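Local coordinates for ferric iron-binding protein HitA (Pseudomonas aeruginosa PAO1, PDB 6IWF) that probably binds ferric iron in the periplasm as the solute-binding component of an iron uptake system, and has been implicated in gallium internalization, at residues S126-S140 and W162-N176. Residues are numbered along the deposited sequence; the frame is centred on the assembly and turned at random.
Sequences SDPSWSGRFGFVPTS and WLTGLKAFGSIYTNN
Gly135 and Phe136 pair in parallel register with Ser171 and Ile172: Ser171 N donates to Phe134 O, Phe136 N to Ser171 O, and Tyr173 N to Phe136 O. Strand 171-172 follows helix 156-169 after Gly170, and the helix end is tied by a further bond, Gly132 N to Phe169 O (3.0 Å, N-H...O 172°). Two rings of strand 134-136 pack against Leu166 and Gly170. With CG set between the backbone N and the carbonyl carbon (chi1 68°), the Phe134 ring reaches the helix end, where Gly170 CA makes a CH-pi contact over one face, 4.0 Å from the centroid, and Leu166 CG meets its edge. Phe136 is sandwiched between Leu166 CD2 and Pro138 CD, while the Ile172 side chain runs beside it, pointing the same way, with CG1 3.9 Å from Phe136 CE1. Farther out, Pro128 CA sits over one Phe169 face and Ala168 CB over the opposite one; Ser126 O reaches the edge, 3.4 Å from Phe169 CE2. One water (water 2) donates to Phe134 O and Phe169 O and accepts from Ser171 OG; a second (water 4) donates to Asn176 OD1 and Ser140 OG. Apolar packing and water-mediated polar links close a beta-alpha-beta crossover through helices 141-154 and 156-169, and probably help position Asn176, whose side chain lies about 3 Å (nearest atoms) from that of Tyr197, a ferric iron ligand in the metal-bound protein.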
loop_
_atom_site.group_PDB
_atom_site.type_symbol
_atom_site.label_atom_id
_atom_site.label_comp_id
_atom_site.label_asym_id
_atom_site.label_seq_id
_atom_site.Cartn_x
_atom_site.Cartn_y
_atom_site.Cartn_z
ATOM N N SER A 126 17.078 12.284 -8.834
ATOM C CA SER A 126 18.290 12.555 -8.073
ATOM C C SER A 126 19.164 13.611 -8.738
ATOM O O SER A 126 20.168 14.032 -8.151
ATOM C CB SER A 126 19.075 11.250 -7.875
ATOM O OG SER A 126 19.452 10.694 -9.129
ATOM N N ASP A 127 18.796 14.066 -9.931
ATOM C CA ASP A 127 19.570 15.068 -10.662
ATOM C C ASP A 127 19.330 16.456 -10.067
ATOM O O ASP A 127 18.201 16.785 -9.706
ATOM C CB ASP A 127 19.182 15.057 -12.144
ATOM C CG ASP A 127 20.101 15.902 -12.997
ATOM O OD1 ASP A 127 21.126 15.356 -13.485
ATOM O OD2 ASP A 127 19.803 17.107 -13.173
ATOM N N PRO A 128 20.367 17.299 -9.962
ATOM C CA PRO A 128 20.166 18.618 -9.341
ATOM C C PRO A 128 19.124 19.489 -10.035
ATOM O O PRO A 128 18.576 20.394 -9.392
ATOM C CB PRO A 128 21.565 19.258 -9.406
ATOM C CG PRO A 128 22.514 18.099 -9.500
ATOM C CD PRO A 128 21.783 17.029 -10.276
ATOM N N SER A 129 18.816 19.247 -11.311
ATOM C CA SER A 129 17.841 20.100 -11.988
ATOM C C SER A 129 16.456 20.026 -11.347
ATOM O O SER A 129 15.672 20.971 -11.478
ATOM C CB SER A 129 17.756 19.740 -13.476
ATOM O OG SER A 129 17.260 18.427 -13.682
ATOM N N TRP A 130 16.139 18.941 -10.639
ATOM C CA TRP A 130 14.833 18.812 -10.001
ATOM C C TRP A 130 14.802 19.363 -8.585
ATOM O O TRP A 130 13.767 19.261 -7.921
ATOM C CB TRP A 130 14.402 17.340 -9.998
ATOM C CG TRP A 130 14.307 16.841 -11.380
ATOM C CD1 TRP A 130 15.163 15.976 -11.998
ATOM C CD2 TRP A 130 13.342 17.226 -12.365
ATOM N NE1 TRP A 130 14.770 15.770 -13.292
ATOM C CE2 TRP A 130 13.655 16.529 -13.545
ATOM C CE3 TRP A 130 12.226 18.076 -12.354
ATOM C CZ2 TRP A 130 12.900 16.660 -14.713
ATOM C CZ3 TRP A 130 11.475 18.200 -13.518
ATOM C CH2 TRP A 130 11.827 17.502 -14.679
ATOM N N SER A 131 15.899 19.958 -8.113
ATOM C CA SER A 131 15.948 20.429 -6.736
ATOM C C SER A 131 14.793 21.385 -6.433
ATOM O O SER A 131 14.556 22.349 -7.167
ATOM C CB SER A 131 17.287 21.120 -6.469
ATOM O OG SER A 131 17.340 21.534 -5.116
ATOM N N GLY A 132 14.073 21.114 -5.343
ATOM C CA GLY A 132 12.984 21.973 -4.922
ATOM C C GLY A 132 11.692 21.796 -5.688
ATOM O O GLY A 132 10.683 22.432 -5.332
ATOM N N ARG A 133 11.677 20.953 -6.721
ATOM C CA ARG A 133 10.515 20.822 -7.588
ATOM C C ARG A 133 9.614 19.649 -7.232
ATOM O O ARG A 133 8.545 19.520 -7.834
ATOM C CB ARG A 133 10.949 20.686 -9.051
ATOM C CG ARG A 133 11.749 21.881 -9.560
ATOM C CD ARG A 133 11.748 21.955 -11.075
ATOM N NE ARG A 133 10.459 22.402 -11.585
ATOM C CZ ARG A 133 10.186 22.585 -12.872
ATOM N NH1 ARG A 133 11.118 22.340 -13.793
ATOM N NH2 ARG A 133 8.981 23.016 -13.237
ATOM N N PHE A 134 10.001 18.794 -6.289
ATOM C CA PHE A 134 9.179 17.630 -5.997
ATOM C C PHE A 134 9.173 17.316 -4.516
ATOM O O PHE A 134 10.153 17.534 -3.801
ATOM C CB PHE A 134 9.611 16.375 -6.769
ATOM C CG PHE A 134 10.946 15.814 -6.373
ATOM C CD1 PHE A 134 12.116 16.380 -6.855
ATOM C CD2 PHE A 134 11.030 14.683 -5.566
ATOM C CE1 PHE A 134 13.361 15.843 -6.517
ATOM C CE2 PHE A 134 12.268 14.146 -5.214
ATOM C CZ PHE A 134 13.438 14.728 -5.699
ATOM N N GLY A 135 8.041 16.791 -4.075
ATOM C CA GLY A 135 7.861 16.351 -2.709
ATOM C C GLY A 135 7.864 14.837 -2.638
ATOM O O GLY A 135 7.510 14.149 -3.604
ATOM N N PHE A 136 8.258 14.321 -1.479
ATOM C CA PHE A 136 8.111 12.906 -1.188
ATOM C C PHE A 136 7.991 12.746 0.320
ATOM O O PHE A 136 8.274 13.673 1.082
ATOM C CB PHE A 136 9.268 12.076 -1.764
ATOM C CG PHE A 136 10.616 12.283 -1.088
ATOM C CD1 PHE A 136 11.251 13.512 -1.105
ATOM C CD2 PHE A 136 11.269 11.214 -0.505
ATOM C CE1 PHE A 136 12.507 13.684 -0.513
ATOM C CE2 PHE A 136 12.529 11.363 0.079
ATOM C CZ PHE A 136 13.149 12.599 0.072
ATOM N N VAL A 137 7.567 11.555 0.731
ATOM C CA VAL A 137 7.297 11.227 2.135
ATOM C C VAL A 137 8.192 10.064 2.538
ATOM O O VAL A 137 7.780 8.896 2.452
ATOM C CB VAL A 137 5.816 10.874 2.354
ATOM C CG1 VAL A 137 5.547 10.647 3.850
ATOM C CG2 VAL A 137 4.905 11.971 1.779
ATOM N N PRO A 138 9.422 10.328 2.967
ATOM C CA PRO A 138 10.374 9.232 3.164
ATOM C C PRO A 138 10.048 8.347 4.354
ATOM O O PRO A 138 10.520 7.206 4.392
ATOM C CB PRO A 138 11.714 9.964 3.344
ATOM C CG PRO A 138 11.337 11.330 3.845
ATOM C CD PRO A 138 10.035 11.655 3.179
ATOM N N THR A 139 9.230 8.811 5.294
ATOM C CA THR A 139 8.863 8.011 6.455
ATOM C C THR A 139 7.688 7.070 6.199
ATOM O O THR A 139 7.287 6.341 7.116
ATOM C CB THR A 139 8.539 8.931 7.637
ATOM O OG1 THR A 139 7.413 9.756 7.309
ATOM C CG2 THR A 139 9.734 9.797 7.958
ATOM N N SER A 140 7.128 7.046 4.991
ATOM C CA SER A 140 5.967 6.210 4.717
ATOM C C SER A 140 6.386 4.796 4.326
ATOM O O SER A 140 7.424 4.584 3.696
ATOM C CB SER A 140 5.103 6.819 3.607
ATOM O OG SER A 140 5.782 6.827 2.357
ATOM N N TRP A 162 20.946 7.351 -5.800
ATOM C CA TRP A 162 19.643 7.958 -6.050
ATOM C C TRP A 162 19.057 8.541 -4.768
ATOM O O TRP A 162 18.619 9.698 -4.741
ATOM C CB TRP A 162 18.716 6.910 -6.676
ATOM C CG TRP A 162 17.280 7.319 -6.791
ATOM C CD1 TRP A 162 16.723 8.144 -7.736
ATOM C CD2 TRP A 162 16.214 6.905 -5.934
ATOM N NE1 TRP A 162 15.366 8.271 -7.505
ATOM C CE2 TRP A 162 15.033 7.516 -6.405
ATOM C CE3 TRP A 162 16.147 6.074 -4.812
ATOM C CZ2 TRP A 162 13.794 7.332 -5.783
ATOM C CZ3 TRP A 162 14.910 5.884 -4.199
ATOM C CH2 TRP A 162 13.756 6.515 -4.686
ATOM N N LEU A 163 19.096 7.772 -3.674
ATOM C CA LEU A 163 18.505 8.254 -2.433
ATOM C C LEU A 163 19.315 9.402 -1.851
ATOM O O LEU A 163 18.748 10.294 -1.215
ATOM C CB LEU A 163 18.376 7.111 -1.429
ATOM C CG LEU A 163 17.356 7.342 -0.317
ATOM C CD1 LEU A 163 15.953 7.609 -0.887
ATOM C CD2 LEU A 163 17.341 6.164 0.672
ATOM N N THR A 164 20.626 9.413 -2.089
ATOM C CA THR A 164 21.440 10.568 -1.709
ATOM C C THR A 164 20.971 11.823 -2.432
ATOM O O THR A 164 20.817 12.884 -1.820
ATOM C CB THR A 164 22.909 10.296 -2.012
ATOM O OG1 THR A 164 23.369 9.231 -1.180
ATOM C CG2 THR A 164 23.760 11.540 -1.749
ATOM N N GLY A 165 20.712 11.707 -3.739
ATOM C CA GLY A 165 20.158 12.834 -4.470
ATOM C C GLY A 165 18.809 13.276 -3.931
ATOM O O GLY A 165 18.540 14.473 -3.823
ATOM N N LEU A 166 17.936 12.321 -3.586
ATOM C CA LEU A 166 16.651 12.717 -3.009
ATOM C C LEU A 166 16.833 13.445 -1.677
ATOM O O LEU A 166 16.122 14.412 -1.395
ATOM C CB LEU A 166 15.740 11.503 -2.848
ATOM C CG LEU A 166 14.685 11.379 -3.946
ATOM C CD1 LEU A 166 15.324 11.164 -5.312
ATOM C CD2 LEU A 166 13.731 10.227 -3.603
ATOM N N LYS A 167 17.783 13.001 -0.843
ATOM C CA LYS A 167 18.067 13.735 0.395
ATOM C C LYS A 167 18.555 15.153 0.103
ATOM O O LYS A 167 18.184 16.108 0.809
ATOM C CB LYS A 167 19.100 12.976 1.233
ATOM C CG LYS A 167 19.623 13.756 2.464
ATOM C CD LYS A 167 18.718 13.579 3.663
ATOM C CE LYS A 167 19.355 14.112 4.951
ATOM N NZ LYS A 167 20.709 13.540 5.224
ATOM N N ALA A 168 19.381 15.310 -0.940
ATOM C CA ALA A 168 19.939 16.617 -1.295
ATOM C C ALA A 168 18.881 17.563 -1.858
ATOM O O ALA A 168 18.892 18.770 -1.565
ATOM C CB ALA A 168 21.059 16.441 -2.319
ATOM N N PHE A 169 17.961 17.041 -2.672
ATOM C CA PHE A 169 17.187 17.879 -3.577
ATOM C C PHE A 169 15.680 17.801 -3.393
ATOM O O PHE A 169 14.977 18.722 -3.837
ATOM C CB PHE A 169 17.530 17.524 -5.031
ATOM C CG PHE A 169 19.001 17.657 -5.350
ATOM C CD1 PHE A 169 19.699 18.783 -4.973
ATOM C CD2 PHE A 169 19.677 16.644 -6.016
ATOM C CE1 PHE A 169 21.057 18.902 -5.260
ATOM C CE2 PHE A 169 21.026 16.755 -6.318
ATOM C CZ PHE A 169 21.718 17.893 -5.934
ATOM N N GLY A 170 15.164 16.742 -2.774
ATOM C CA GLY A 170 13.732 16.590 -2.646
ATOM C C GLY A 170 13.178 17.351 -1.461
ATOM O O GLY A 170 13.869 17.620 -0.481
ATOM N N SER A 171 11.905 17.707 -1.563
ATOM C CA SER A 171 11.211 18.392 -0.482
ATOM C C SER A 171 10.526 17.354 0.391
ATOM O O SER A 171 9.714 16.562 -0.097
ATOM C CB SER A 171 10.207 19.402 -1.032
ATOM O OG SER A 171 10.880 20.390 -1.800
ATOM N N ILE A 172 10.856 17.346 1.674
ATOM C CA ILE A 172 10.371 16.293 2.555
ATOM C C ILE A 172 9.030 16.701 3.138
ATOM O O ILE A 172 8.891 17.777 3.737
ATOM C CB ILE A 172 11.392 15.969 3.658
ATOM C CG1 ILE A 172 12.623 15.303 3.047
ATOM C CG2 ILE A 172 10.755 15.062 4.694
ATOM C CD1 ILE A 172 13.754 15.071 4.042
ATOM N N TYR A 173 8.036 15.842 2.950
ATOM C CA TYR A 173 6.732 15.950 3.582
ATOM C C TYR A 173 6.577 14.814 4.579
ATOM O O TYR A 173 7.144 13.731 4.405
ATOM C CB TYR A 173 5.598 15.896 2.542
ATOM C CG TYR A 173 5.523 17.168 1.744
ATOM C CD1 TYR A 173 6.365 17.377 0.658
ATOM C CD2 TYR A 173 4.672 18.196 2.123
ATOM C CE1 TYR A 173 6.326 18.562 -0.049
ATOM C CE2 TYR A 173 4.633 19.379 1.420
ATOM C CZ TYR A 173 5.456 19.555 0.338
ATOM O OH TYR A 173 5.410 20.744 -0.357
ATOM N N THR A 174 5.838 15.065 5.655
ATOM C CA THR A 174 5.636 14.017 6.641
ATOM C C THR A 174 4.334 13.265 6.433
ATOM O O THR A 174 4.076 12.294 7.148
ATOM C CB THR A 174 5.698 14.599 8.063
ATOM O OG1 THR A 174 4.695 15.599 8.214
ATOM C CG2 THR A 174 7.062 15.243 8.316
ATOM N N ASN A 175 3.537 13.651 5.432
ATOM C CA ASN A 175 2.193 13.122 5.259
ATOM C C ASN A 175 1.858 13.125 3.772
ATOM O O ASN A 175 2.100 14.127 3.096
ATOM C CB ASN A 175 1.195 13.990 6.048
ATOM C CG ASN A 175 -0.194 13.414 6.071
ATOM O OD1 ASN A 175 -0.871 13.369 5.047
ATOM N ND2 ASN A 175 -0.638 12.976 7.250
ATOM N N ASN A 176 1.279 12.026 3.271
ATOM C CA ASN A 176 0.970 11.977 1.841
ATOM C C ASN A 176 -0.128 12.967 1.472
ATOM O O ASN A 176 -0.092 13.560 0.386
ATOM C CB ASN A 176 0.558 10.564 1.413
ATOM C CG ASN A 176 1.711 9.588 1.390
ATOM O OD1 ASN A 176 2.622 9.699 0.570
ATOM N ND2 ASN A 176 1.663 8.598 2.279
HETATM O O HOH W 1 16.049 21.817 -2.695
HETATM O O HOH W 2 12.164 19.213 -4.035
HETATM O O HOH W 3 8.450 12.054 6.029
HETATM O O HOH W 4 4.841 7.812 -0.158
#